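Local coordinates for protein KP6 killer toxin subunit alpha (Ustilago maydis virus P6, PDB 4GVB) that recognises cellular receptors as the alpha subunit of a secreted viral two-chain toxin that kills sensitive fungal cells together with the beta subunit, at residues 14-19 / 72-77; 19-24 / 67-72; 24-29 / 48-53; 39-44 / 53-58. All coordinates share one frame; numbering follows the deposited sequence.

Contact 1: 14-19 / 72-77; sequences WECWCT and MSCRSL
Trp14 to Thr19 and Met72 to Ser76 run antiparallel as neighbouring strands, their axes 4.5 Å apart at closest, with Glu15-Arg75 and Trp17-Ser73 as the hydrogen-bonded pairs. Between those pairs Cys16 and Cys74 face each other at a non-hydrogen-bonded site, their CA atoms 4.1 Å apart, and a disulfide joins SG to SG there with a chi3 of 109°. Helix 58-67 lies against this face. On the other face Trp17 lays its indole beside Ser73 and Arg75. Its CG sits between the backbone N and the carbonyl carbon (chi1 60°), which swings the ring across the neighbouring strand: Ser73 CB comes over one face in a CH-pi contact, 3.9 Å from the centroid of the five-membered ring. Arg75 CG meets the ring edge, 3.8 Å from Trp17 CH2, and the guanidinium plane stands 84° from the indole. His50 stacks on Trp17. Glu15 OE1 lies near Leu77 CD2, while its OE2 bonds to His50. A water bridges Ser73 OG and Thr19 OG1. Strand 71-76, an edge strand within this chain, is thus held by a covalent crosslink on one face and by an aromatic cover on the other.

Contact 2: 19-24 / 67-72; sequences TAHGTG and SLNNNM
Thr19 and Asn71 form an antiparallel hydrogen-bonded pair, and beyond it the two segments part, 19-24 into a loop and 67-70 back to the end of helix 58-67. Asn71 N bonds to Thr19 O and Thr19 N to Asn71 O, both at 2.9 Å. Their side chains lie on one face of the sheet, where Thr19 OG1 comes 3.2 Å from Asn71 CB, the two crossing at about a right angle. Asn70 CB rests against Thr19 O, 3.3 Å away. Farther out the segments are joined through water: one molecule links Ala20 O to Asn71 OD1, and another takes the N-H of His21 and donates to Asn69 O and to Asn70 OD1. Asn69 ND2 packs at the edge of the His21 imidazole, 3.7 Å from His21 ND1, with the amide and ring planes nearly perpendicular at 89°; its weak hydrogen bond goes to Asp13 of the beta subunit. Asn69 has positive phi and closes the helix as the C-prime residue of a Schellman motif. Asn70 ND2 bonds to Tyr67 O of the beta subunit, and His21 meets His69 of that chain. Water-bridged polar groups at the end of the sheet therefore form part of the non-covalent heterodimer interface.

Contact 3: 24-29 / 48-53; sequences GNELRY and AGHCLF
Glu26 reaches across to His50 with an extended chain, and Glu26 OE1 accepts from His50 NE2 at 2.9 Å. The bond is somewhat bent, with an N-H...O angle of 147°. The oxygen lies close to the imidazole plane, yet the nitrogen meets it from above the carboxylate plane, and the two flat groups are turned 43° apart. His50 CG is anti to the carbonyl carbon (chi1 -63°), and this rotamer brings NE2 to Glu26 while ND1 bonds to Glu15 OE2. With a carboxylate at each nitrogen, the ring's rotation is fixed and its protonated form would probably be favoured. Ala48 O lies over one face of the imidazole. A water donates to both Glu26 OE1 and Ala48 O, the latter at 2.9 Å. Gly49 and His50 together face Asp45 in a G1 beta bulge at the turn between strands 43-45 and 50-53, with Gly49 at positive phi. Arg28, just inside the start of helix 28-33, lays its guanidinium against this turn: CG stands between the backbone N and carbonyl carbon and the chain bends at chi3, bringing Arg28 NH1 to 3.4 Å from Gly49 CA. Arg28 NH2 bonds to Arg47 O.

Contact 4: 39-44 / 53-58; sequences LSKSYY and FSDDLR
The apolar part of this contact is built from Leu39, Phe53 and Leu57. Leu39 and Leu57 run past each other in opposite directions, with Leu39 CD2 3.7 Å from Leu57 CD1. Leu39 CG is anti to its backbone N (chi1 -175°), a setting that carries CD2 against both Leu57 and the Phe53 ring. Leu39 CD2 lies 4.1 Å from Phe53 CD2, approaching the ring obliquely. Ser42 CB touches the edge of that ring, while Leu57 CB packs over the centre of one face from within its own segment. Leu57 CD1 also lies against the carbonyl oxygen of Ser40.

The charged part is a salt bridge between Lys41 and Asp55. Lys41, bent at chi3, brings NZ to Asp55 OD2 at 2.7 Å, using the anti lone pair of that oxygen. Asn2 ND2 is a second donor to the same oxygen, tying the N-terminal helix to this corner. Farther along, Arg58 holds Asp56 side-on, NE to OD1 and NH2 to OD2.

Polar bonds shape the backbones. Ser42 OG and Ser42 N both donate to Leu39 O, the hydroxyl at 2.7 Å, across the type II turn from Leu39 to Ser42. A water spans the segments, donating to Lys41 O and accepting from Ser54 N at 2.8 Å. Asp56 OD1 also accepts from Arg58 N, which reaches it from the face opposite to Arg58 NE, forming an Asx turn just ahead of helix 58-67. Altogether, a beta turn leading into strand 43-45 packs on the connection from strand 50-53 to helix 58-67, at one end of a small disulfide-linked fold of helices packed on an antiparallel sheet.

In the fold
From the N terminus, helix 2-8 leads to strand 14-19, which pairs with the final strand in contact 1 and so closes the longest loop, holding nearly the whole remaining chain. Contact 2 is nested directly inside it, sharing Thr19 and Met72 and carrying the same pairing to the end of the sheet, beside the beta subunit. Contacts 3 and 4 both lie within these loops and cross, their segments alternating along the chain: contact 3 ties the start of helix 28-33 to the 43-45/50-53 hairpin, and contact 4 ties the approach to that hairpin to its exit. They share Phe53. Contacts 2 and 4 sit on opposite sides of the chain's centre, about 20 Å apart between centres.

Contact 1: 14-19 / 72-77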
loop_
_atom_site.group_PDB
_atom_site.type_symbol
_atom_site.label_atom_id
_atom_site.label_comp_id
_atom_site.label_asym_id
_atom_site.label_seq_id
_atom_site.Cartn_x
_atom_site.Cartn_y
_atom_site.Cartn_z
ATOM N N TRP A 14 11.994 15.454 9.176
ATOM C CA TRP A 14 11.584 15.020 7.851
ATOM C C TRP A 14 10.089 14.739 7.824
ATOM O O TRP A 14 9.498 14.328 8.834
ATOM C CB TRP A 14 12.355 13.767 7.446
ATOM C CG TRP A 14 13.840 13.936 7.433
ATOM C CD1 TRP A 14 14.740 13.441 8.338
ATOM C CD2 TRP A 14 14.602 14.637 6.453
ATOM N NE1 TRP A 14 16.017 13.798 7.977
ATOM C CE2 TRP A 14 15.957 14.536 6.822
ATOM C CE3 TRP A 14 14.267 15.344 5.294
ATOM C CZ2 TRP A 14 16.978 15.115 6.073
ATOM C CZ3 TRP A 14 15.284 15.924 4.552
ATOM C CH2 TRP A 14 16.623 15.805 4.945
ATOM N N GLU A 15 9.476 14.974 6.665
ATOM C CA GLU A 15 8.066 14.701 6.461
ATOM C C GLU A 15 7.928 14.047 5.097
ATOM O O GLU A 15 8.085 14.723 4.083
ATOM C CB GLU A 15 7.286 15.999 6.479
ATOM C CG GLU A 15 5.849 15.879 6.027
ATOM C CD GLU A 15 5.145 17.198 6.135
ATOM O OE1 GLU A 15 5.849 18.203 6.385
ATOM O OE2 GLU A 15 3.904 17.230 6.001
ATOM N N CYS A 16 7.651 12.742 5.067
ATOM C CA CYS A 16 7.745 11.976 3.818
ATOM C C CYS A 16 6.444 11.256 3.487
ATOM O O CYS A 16 5.626 11.014 4.366
ATOM C CB CYS A 16 8.868 10.934 3.916
ATOM S SG CYS A 16 10.527 11.553 4.192
ATOM N N TRP A 17 6.261 10.918 2.211
ATOM C CA TRP A 17 5.084 10.167 1.782
ATOM C C TRP A 17 5.317 9.384 0.496
ATOM O O TRP A 17 6.175 9.732 -0.322
ATOM C CB TRP A 17 3.852 11.070 1.631
ATOM C CG TRP A 17 3.991 12.180 0.629
ATOM C CD1 TRP A 17 3.585 12.171 -0.684
ATOM C CD2 TRP A 17 4.555 13.477 0.863
ATOM N NE1 TRP A 17 3.884 13.374 -1.276
ATOM C CE2 TRP A 17 4.471 14.195 -0.348
ATOM C CE3 TRP A 17 5.131 14.095 1.977
ATOM C CZ2 TRP A 17 4.937 15.503 -0.471
ATOM C CZ3 TRP A 17 5.598 15.391 1.848
ATOM C CH2 TRP A 17 5.502 16.077 0.633
ATOM N N CYS A 18 4.526 8.329 0.318
ATOM C CA CYS A 18 4.557 7.552 -0.916
ATOM C C CYS A 18 3.801 8.288 -2.027
ATOM O O CYS A 18 2.783 8.909 -1.769
ATOM C CB CYS A 18 3.932 6.174 -0.685
ATOM S SG CYS A 18 4.822 5.158 0.516
ATOM N N THR A 19 4.311 8.210 -3.254
ATOM C CA THR A 19 3.656 8.827 -4.404
ATOM C C THR A 19 3.455 7.850 -5.556
ATOM O O THR A 19 4.315 7.033 -5.846
ATOM C CB THR A 19 4.425 10.061 -4.913
ATOM O OG1 THR A 19 5.738 9.678 -5.333
ATOM C CG2 THR A 19 4.532 11.107 -3.818
ATOM N N MET A 72 8.924 8.210 -3.572
ATOM C CA MET A 72 8.802 8.877 -2.278
ATOM C C MET A 72 9.118 10.364 -2.398
ATOM O O MET A 72 10.066 10.748 -3.070
ATOM C CB MET A 72 9.741 8.243 -1.258
ATOM C CG MET A 72 9.764 8.981 0.072
ATOM S SD MET A 72 11.011 8.292 1.171
ATOM C CE MET A 72 12.521 8.854 0.388
ATOM N N SER A 73 8.302 11.191 -1.755
ATOM C CA SER A 73 8.630 12.598 -1.578
ATOM C C SER A 73 8.892 12.896 -0.109
ATOM O O SER A 73 8.209 12.370 0.776
ATOM C CB SER A 73 7.506 13.496 -2.084
ATOM O OG SER A 73 7.472 13.532 -3.499
ATOM N N CYS A 74 9.883 13.748 0.136
ATOM C CA CYS A 74 10.218 14.189 1.488
ATOM C C CYS A 74 10.414 15.704 1.523
ATOM O O CYS A 74 10.961 16.279 0.590
ATOM C CB CYS A 74 11.504 13.520 1.962
ATOM S SG CYS A 74 11.346 11.769 2.351
ATOM N N ARG A 75 9.961 16.335 2.604
ATOM C CA ARG A 75 10.299 17.722 2.895
ATOM C C ARG A 75 11.168 17.756 4.154
ATOM O O ARG A 75 10.957 16.981 5.087
ATOM C CB ARG A 75 9.031 18.557 3.116
ATOM C CG ARG A 75 8.038 18.552 1.958
ATOM C CD ARG A 75 8.474 19.495 0.834
ATOM N NE ARG A 75 7.700 19.311 -0.400
ATOM C CZ ARG A 75 8.147 18.683 -1.488
ATOM N NH1 ARG A 75 9.373 18.170 -1.516
ATOM N NH2 ARG A 75 7.365 18.565 -2.558
ATOM N N SER A 76 12.154 18.646 4.167
ATOM C CA SER A 76 12.974 18.889 5.350
ATOM C C SER A 76 12.248 19.874 6.272
ATOM O O SER A 76 11.675 20.848 5.802
ATOM C CB SER A 76 14.335 19.451 4.927
ATOM O OG SER A 76 15.076 19.930 6.038
ATOM N N LEU A 77 12.261 19.630 7.581
ATOM C CA LEU A 77 11.537 20.507 8.504
ATOM C C LEU A 77 12.483 21.345 9.367
ATOM O O LEU A 77 13.688 21.091 9.399
ATOM C CB LEU A 77 10.577 19.702 9.389
ATOM C CG LEU A 77 9.500 18.885 8.672
ATOM C CD1 LEU A 77 8.768 17.945 9.651
ATOM C CD2 LEU A 77 8.516 19.824 7.984
HETATM O O HOH W 1 4.835 14.917 -4.180
HETATM O O HOH W 2 7.600 11.685 -5.378
#

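Contact 2: 19-24 / 67-72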
loop_
_atom_site.group_PDB
_atom_site.type_symbol
_atom_site.label_atom_id
_atom_site.label_comp_id
_atom_site.label_asym_id
_atom_site.label_seq_id
_atom_site.Cartn_x
_atom_site.Cartn_y
_atom_site.Cartn_z
ATOM N N THR A 19 4.311 8.210 -3.254
ATOM C CA THR A 19 3.656 8.827 -4.404
ATOM C C THR A 19 3.455 7.850 -5.556
ATOM O O THR A 19 4.315 7.033 -5.846
ATOM C CB THR A 19 4.425 10.061 -4.913
ATOM O OG1 THR A 19 5.738 9.678 -5.333
ATOM C CG2 THR A 19 4.532 11.107 -3.818
ATOM N N ALA A 20 2.297 7.926 -6.193
ATOM C CA ALA A 20 2.017 7.096 -7.360
ATOM C C ALA A 20 2.943 7.503 -8.490
ATOM O O ALA A 20 3.113 8.696 -8.759
ATOM C CB ALA A 20 0.588 7.260 -7.771
ATOM N N HIS A 21 3.573 6.533 -9.142
ATOM C CA HIS A 21 4.405 6.872 -10.289
ATOM C C HIS A 21 3.535 7.517 -11.384
ATOM O O HIS A 21 2.326 7.289 -11.438
ATOM C CB HIS A 21 5.192 5.656 -10.798
ATOM C CG HIS A 21 4.373 4.674 -11.580
ATOM N ND1 HIS A 21 4.390 3.319 -11.319
ATOM C CD2 HIS A 21 3.535 4.844 -12.630
ATOM C CE1 HIS A 21 3.589 2.697 -12.172
ATOM N NE2 HIS A 21 3.058 3.601 -12.978
ATOM N N GLY A 22 4.142 8.343 -12.231
ATOM C CA GLY A 22 3.396 9.046 -13.260
ATOM C C GLY A 22 2.577 10.215 -12.735
ATOM O O GLY A 22 2.940 11.372 -12.940
ATOM N N THR A 23 1.472 9.917 -12.051
ATOM C CA THR A 23 0.591 10.953 -11.518
ATOM C C THR A 23 1.224 11.770 -10.398
ATOM O O THR A 23 0.897 12.945 -10.221
ATOM C CB THR A 23 -0.723 10.363 -10.975
ATOM O OG1 THR A 23 -0.427 9.303 -10.060
ATOM C CG2 THR A 23 -1.574 9.822 -12.102
ATOM N N GLY A 24 2.110 11.143 -9.630
ATOM C CA GLY A 24 2.713 11.789 -8.478
ATOM C C GLY A 24 1.699 12.003 -7.380
ATOM O O GLY A 24 1.974 12.669 -6.383
ATOM N N SER A 67 8.766 -0.858 -2.322
ATOM C CA SER A 67 8.239 -2.227 -2.326
ATOM C C SER A 67 6.836 -2.283 -2.935
ATOM O O SER A 67 6.408 -3.320 -3.486
ATOM C CB SER A 67 8.218 -2.823 -0.910
ATOM O OG SER A 67 7.136 -2.328 -0.113
ATOM N N LEU A 68 6.126 -1.160 -2.844
ATOM C CA LEU A 68 4.768 -1.042 -3.380
ATOM C C LEU A 68 4.732 -0.384 -4.763
ATOM O O LEU A 68 3.685 0.085 -5.201
ATOM C CB LEU A 68 3.870 -0.260 -2.410
ATOM C CG LEU A 68 3.540 -0.972 -1.101
ATOM C CD1 LEU A 68 2.765 -0.035 -0.176
ATOM C CD2 LEU A 68 2.760 -2.260 -1.373
ATOM N N ASN A 69 5.878 -0.377 -5.433
ATOM C CA ASN A 69 6.015 0.198 -6.770
ATOM C C ASN A 69 5.779 1.699 -6.796
ATOM O O ASN A 69 5.364 2.251 -7.817
ATOM C CB ASN A 69 5.078 -0.496 -7.761
ATOM C CG ASN A 69 5.628 -0.496 -9.174
ATOM O OD1 ASN A 69 6.811 -0.771 -9.396
ATOM N ND2 ASN A 69 4.778 -0.171 -10.134
ATOM N N ASN A 70 6.051 2.366 -5.678
ATOM C CA ASN A 70 5.821 3.805 -5.604
ATOM C C ASN A 70 7.115 4.606 -5.511
ATOM O O ASN A 70 8.194 4.057 -5.289
ATOM C CB ASN A 70 4.941 4.162 -4.407
ATOM C CG ASN A 70 3.570 3.547 -4.481
ATOM O OD1 ASN A 70 2.967 3.468 -5.550
ATOM N ND2 ASN A 70 3.064 3.109 -3.340
ATOM N N ASN A 71 6.992 5.916 -5.678
ATOM C CA ASN A 71 8.105 6.815 -5.398
ATOM C C ASN A 71 7.965 7.388 -3.989
ATOM O O ASN A 71 6.999 7.083 -3.278
ATOM C CB ASN A 71 8.161 7.944 -6.431
ATOM C CG ASN A 71 8.415 7.431 -7.854
ATOM O OD1 ASN A 71 7.781 7.883 -8.810
ATOM N ND2 ASN A 71 9.342 6.482 -7.991
ATOM N N MET A 72 8.924 8.210 -3.572
ATOM C CA MET A 72 8.802 8.877 -2.278
ATOM C C MET A 72 9.118 10.364 -2.398
ATOM O O MET A 72 10.066 10.748 -3.070
ATOM C CB MET A 72 9.741 8.243 -1.258
ATOM C CG MET A 72 9.764 8.981 0.072
ATOM S SD MET A 72 11.011 8.292 1.171
ATOM C CE MET A 72 12.521 8.854 0.388
HETATM O O HOH W 3 5.498 10.080 -8.625
HETATM O O HOH W 4 2.842 3.824 -8.174
#

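Contact 3: 24-29 / 48-53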
loop_
_atom_site.group_PDB
_atom_site.type_symbol
_atom_site.label_atom_id
_atom_site.label_comp_id
_atom_site.label_asym_id
_atom_site.label_seq_id
_atom_site.Cartn_x
_atom_site.Cartn_y
_atom_site.Cartn_z
ATOM N N GLY A 24 2.110 11.143 -9.630
ATOM C CA GLY A 24 2.713 11.789 -8.478
ATOM C C GLY A 24 1.699 12.003 -7.380
ATOM O O GLY A 24 1.974 12.669 -6.383
ATOM N N ASN A 25 0.512 11.444 -7.558
ATOM C CA ASN A 25 -0.510 11.539 -6.531
ATOM C C ASN A 25 -0.025 10.934 -5.217
ATOM O O ASN A 25 0.683 9.914 -5.207
ATOM C CB ASN A 25 -1.808 10.866 -6.983
ATOM C CG ASN A 25 -2.469 11.585 -8.160
ATOM O OD1 ASN A 25 -1.912 12.530 -8.723
ATOM N ND2 ASN A 25 -3.660 11.125 -8.538
ATOM N N GLU A 26 -0.401 11.564 -4.109
ATOM C CA GLU A 26 -0.068 11.041 -2.793
ATOM C C GLU A 26 -0.888 9.782 -2.496
ATOM O O GLU A 26 -2.065 9.705 -2.842
ATOM C CB GLU A 26 -0.307 12.111 -1.721
ATOM C CG GLU A 26 0.456 13.398 -1.976
ATOM C CD GLU A 26 0.474 14.325 -0.763
ATOM O OE1 GLU A 26 -0.019 13.917 0.313
ATOM O OE2 GLU A 26 0.966 15.466 -0.891
ATOM N N LEU A 27 -0.264 8.791 -1.865
ATOM C CA LEU A 27 -0.973 7.558 -1.533
ATOM C C LEU A 27 -0.982 7.308 -0.028
ATOM O O LEU A 27 -0.112 6.607 0.508
ATOM C CB LEU A 27 -0.351 6.373 -2.273
ATOM C CG LEU A 27 -0.391 6.521 -3.798
ATOM C CD1 LEU A 27 0.659 5.635 -4.468
ATOM C CD2 LEU A 27 -1.798 6.197 -4.290
ATOM N N ARG A 28 -1.988 7.863 0.644
ATOM C CA ARG A 28 -2.031 7.860 2.100
ATOM C C ARG A 28 -2.066 6.457 2.706
ATOM O O ARG A 28 -1.438 6.216 3.734
ATOM C CB ARG A 28 -3.196 8.712 2.625
ATOM C CG ARG A 28 -4.576 8.098 2.488
ATOM C CD ARG A 28 -5.621 8.963 3.198
ATOM N NE ARG A 28 -5.486 10.371 2.827
ATOM C CZ ARG A 28 -5.045 11.326 3.642
ATOM N NH1 ARG A 28 -4.705 11.035 4.891
ATOM N NH2 ARG A 28 -4.952 12.580 3.210
ATOM N N TYR A 29 -2.779 5.534 2.068
ATOM C CA TYR A 29 -2.838 4.159 2.562
ATOM C C TYR A 29 -1.471 3.485 2.546
ATOM O O TYR A 29 -1.153 2.689 3.425
ATOM C CB TYR A 29 -3.822 3.327 1.743
ATOM C CG TYR A 29 -5.269 3.596 2.078
ATOM C CD1 TYR A 29 -5.901 2.909 3.098
ATOM C CD2 TYR A 29 -6.000 4.541 1.373
ATOM C CE1 TYR A 29 -7.235 3.152 3.407
ATOM C CE2 TYR A 29 -7.333 4.796 1.673
ATOM C CZ TYR A 29 -7.945 4.095 2.691
ATOM O OH TYR A 29 -9.270 4.336 2.993
ATOM N N ALA A 48 -2.819 14.961 6.943
ATOM C CA ALA A 48 -2.113 15.194 5.693
ATOM C C ALA A 48 -1.688 13.877 5.056
ATOM O O ALA A 48 -1.231 13.856 3.918
ATOM C CB ALA A 48 -0.914 16.088 5.914
ATOM N N GLY A 49 -1.847 12.788 5.802
ATOM C CA GLY A 49 -1.396 11.478 5.375
ATOM C C GLY A 49 0.100 11.408 5.105
ATOM O O GLY A 49 0.508 10.780 4.133
ATOM N N HIS A 50 0.905 12.047 5.961
ATOM C CA HIS A 50 2.368 12.068 5.823
ATOM C C HIS A 50 3.049 11.378 7.007
ATOM O O HIS A 50 2.440 11.224 8.074
ATOM C CB HIS A 50 2.894 13.504 5.710
ATOM C CG HIS A 50 2.412 14.231 4.499
ATOM N ND1 HIS A 50 2.418 15.607 4.404
ATOM C CD2 HIS A 50 1.906 13.778 3.327
ATOM C CE1 HIS A 50 1.945 15.967 3.224
ATOM N NE2 HIS A 50 1.626 14.875 2.551
ATOM N N CYS A 51 4.298 10.957 6.808
ATOM C CA CYS A 51 5.068 10.295 7.862
ATOM C C CYS A 51 6.238 11.157 8.305
ATOM O O CYS A 51 7.107 11.496 7.505
ATOM C CB CYS A 51 5.604 8.927 7.417
ATOM S SG CYS A 51 6.253 7.891 8.784
ATOM N N LEU A 52 6.260 11.472 9.596
ATOM C CA LEU A 52 7.263 12.362 10.154
ATOM C C LEU A 52 8.224 11.602 11.061
ATOM O O LEU A 52 7.850 10.614 11.687
ATOM C CB LEU A 52 6.585 13.526 10.892
ATOM C CG LEU A 52 5.927 14.553 9.966
ATOM C CD1 LEU A 52 4.643 14.017 9.388
ATOM C CD2 LEU A 52 5.652 15.878 10.687
ATOM N N PHE A 53 9.476 12.046 11.089
ATOM C CA PHE A 53 10.460 11.516 12.008
ATOM C C PHE A 53 11.640 12.471 12.236
ATOM O O PHE A 53 11.944 13.351 11.407
ATOM C CB PHE A 53 10.960 10.104 11.608
ATOM C CG PHE A 53 11.008 9.861 10.122
ATOM C CD1 PHE A 53 12.039 10.383 9.343
ATOM C CD2 PHE A 53 10.020 9.101 9.500
ATOM C CE1 PHE A 53 12.070 10.162 7.964
ATOM C CE2 PHE A 53 10.047 8.867 8.118
ATOM C CZ PHE A 53 11.066 9.405 7.354
HETATM O O HOH W 5 -1.336 12.236 1.537
#

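Contact 4: 39-44 / 53-58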
loop_
_atom_site.group_PDB
_atom_site.type_symbol
_atom_site.label_atom_id
_atom_site.label_comp_id
_atom_site.label_asym_id
_atom_site.label_seq_id
_atom_site.Cartn_x
_atom_site.Cartn_y
_atom_site.Cartn_z
ATOM N N LEU A 39 6.473 1.988 12.180
ATOM C CA LEU A 39 7.822 2.529 12.104
ATOM C C LEU A 39 8.185 3.198 13.423
ATOM O O LEU A 39 7.670 4.265 13.769
ATOM C CB LEU A 39 7.965 3.523 10.942
ATOM C CG LEU A 39 9.379 4.056 10.687
ATOM C CD1 LEU A 39 10.383 2.916 10.461
ATOM C CD2 LEU A 39 9.392 5.003 9.504
ATOM N N SER A 40 9.077 2.563 14.157
ATOM C CA SER A 40 9.497 3.079 15.460
ATOM C C SER A 40 9.983 4.518 15.357
ATOM O O SER A 40 10.740 4.863 14.454
ATOM C CB SER A 40 10.592 2.187 16.048
ATOM O OG SER A 40 11.049 2.679 17.297
ATOM N N LYS A 41 9.520 5.353 16.285
ATOM C CA LYS A 41 9.983 6.731 16.407
ATOM C C LYS A 41 9.289 7.657 15.411
ATOM O O LYS A 41 9.530 8.860 15.403
ATOM C CB LYS A 41 11.505 6.810 16.240
ATOM C CG LYS A 41 12.286 5.900 17.184
ATOM C CD LYS A 41 13.789 5.941 16.911
ATOM C CE LYS A 41 14.134 5.296 15.570
ATOM N NZ LYS A 41 15.544 5.521 15.152
ATOM N N SER A 42 8.434 7.106 14.559
ATOM C CA SER A 42 7.772 7.939 13.566
ATOM C C SER A 42 6.465 8.519 14.112
ATOM O O SER A 42 5.903 8.046 15.101
ATOM C CB SER A 42 7.512 7.148 12.272
ATOM O OG SER A 42 6.446 6.240 12.463
ATOM N N TYR A 43 5.986 9.555 13.445
ATOM C CA TYR A 43 4.694 10.140 13.758
ATOM C C TYR A 43 3.858 10.141 12.488
ATOM O O TYR A 43 4.278 10.711 11.472
ATOM C CB TYR A 43 4.893 11.580 14.242
ATOM C CG TYR A 43 3.616 12.298 14.579
ATOM C CD1 TYR A 43 3.038 12.169 15.837
ATOM C CD2 TYR A 43 2.987 13.107 13.645
ATOM C CE1 TYR A 43 1.869 12.825 16.150
ATOM C CE2 TYR A 43 1.812 13.759 13.948
ATOM C CZ TYR A 43 1.261 13.617 15.199
ATOM O OH TYR A 43 0.091 14.275 15.521
ATOM N N TYR A 44 2.697 9.487 12.526
ATOM C CA TYR A 44 1.810 9.496 11.362
ATOM C C TYR A 44 0.745 10.594 11.442
ATOM O O TYR A 44 -0.221 10.487 12.192
ATOM C CB TYR A 44 1.145 8.132 11.109
ATOM C CG TYR A 44 0.251 8.164 9.884
ATOM C CD1 TYR A 44 0.759 8.528 8.646
ATOM C CD2 TYR A 44 -1.104 7.851 9.966
ATOM C CE1 TYR A 44 -0.055 8.600 7.515
ATOM C CE2 TYR A 44 -1.927 7.914 8.840
ATOM C CZ TYR A 44 -1.394 8.287 7.617
ATOM O OH TYR A 44 -2.191 8.351 6.487
ATOM N N PHE A 53 9.476 12.046 11.089
ATOM C CA PHE A 53 10.460 11.516 12.008
ATOM C C PHE A 53 11.640 12.471 12.236
ATOM O O PHE A 53 11.944 13.351 11.407
ATOM C CB PHE A 53 10.960 10.104 11.608
ATOM C CG PHE A 53 11.008 9.861 10.122
ATOM C CD1 PHE A 53 12.039 10.383 9.343
ATOM C CD2 PHE A 53 10.020 9.101 9.500
ATOM C CE1 PHE A 53 12.070 10.162 7.964
ATOM C CE2 PHE A 53 10.047 8.867 8.118
ATOM C CZ PHE A 53 11.066 9.405 7.354
ATOM N N SER A 54 12.301 12.282 13.368
ATOM C CA SER A 54 13.458 13.099 13.717
ATOM C C SER A 54 14.718 12.401 13.224
ATOM O O SER A 54 15.508 12.972 12.478
ATOM C CB SER A 54 13.515 13.331 15.241
ATOM O OG SER A 54 14.696 14.029 15.600
ATOM N N ASP A 55 14.909 11.154 13.633
ATOM C CA ASP A 55 15.993 10.368 13.071
ATOM C C ASP A 55 15.766 10.263 11.561
ATOM O O ASP A 55 14.634 10.343 11.087
ATOM C CB ASP A 55 16.066 8.983 13.717
ATOM C CG ASP A 55 16.565 9.027 15.156
ATOM O OD1 ASP A 55 17.133 10.062 15.571
ATOM O OD2 ASP A 55 16.408 8.018 15.865
ATOM N N ASP A 56 16.840 10.095 10.806
ATOM C CA ASP A 56 16.723 10.052 9.355
ATOM C C ASP A 56 16.292 8.666 8.891
ATOM O O ASP A 56 17.126 7.817 8.582
ATOM C CB ASP A 56 18.055 10.422 8.708
ATOM C CG ASP A 56 17.939 10.586 7.214
ATOM O OD1 ASP A 56 16.864 10.269 6.673
ATOM O OD2 ASP A 56 18.919 11.024 6.584
ATOM N N LEU A 57 14.985 8.446 8.847
ATOM C CA LEU A 57 14.436 7.155 8.453
ATOM C C LEU A 57 14.044 7.147 6.974
ATOM O O LEU A 57 13.282 6.281 6.528
ATOM C CB LEU A 57 13.207 6.830 9.306
ATOM C CG LEU A 57 13.399 6.862 10.826
ATOM C CD1 LEU A 57 12.103 6.501 11.549
ATOM C CD2 LEU A 57 14.515 5.934 11.274
ATOM N N ARG A 58 14.549 8.118 6.218
ATOM C CA ARG A 58 14.194 8.243 4.802
ATOM C C ARG A 58 14.485 6.977 3.988
ATOM O O ARG A 58 13.672 6.548 3.149
ATOM C CB ARG A 58 14.891 9.462 4.170
ATOM C CG ARG A 58 14.268 10.816 4.540
ATOM C CD ARG A 58 15.066 11.968 3.939
ATOM N NE ARG A 58 16.447 11.939 4.415
ATOM C CZ ARG A 58 17.414 12.733 3.967
ATOM N NH1 ARG A 58 17.152 13.623 3.022
ATOM N NH2 ARG A 58 18.643 12.631 4.457
HETATM O O HOH W 6 11.274 10.838 15.558
#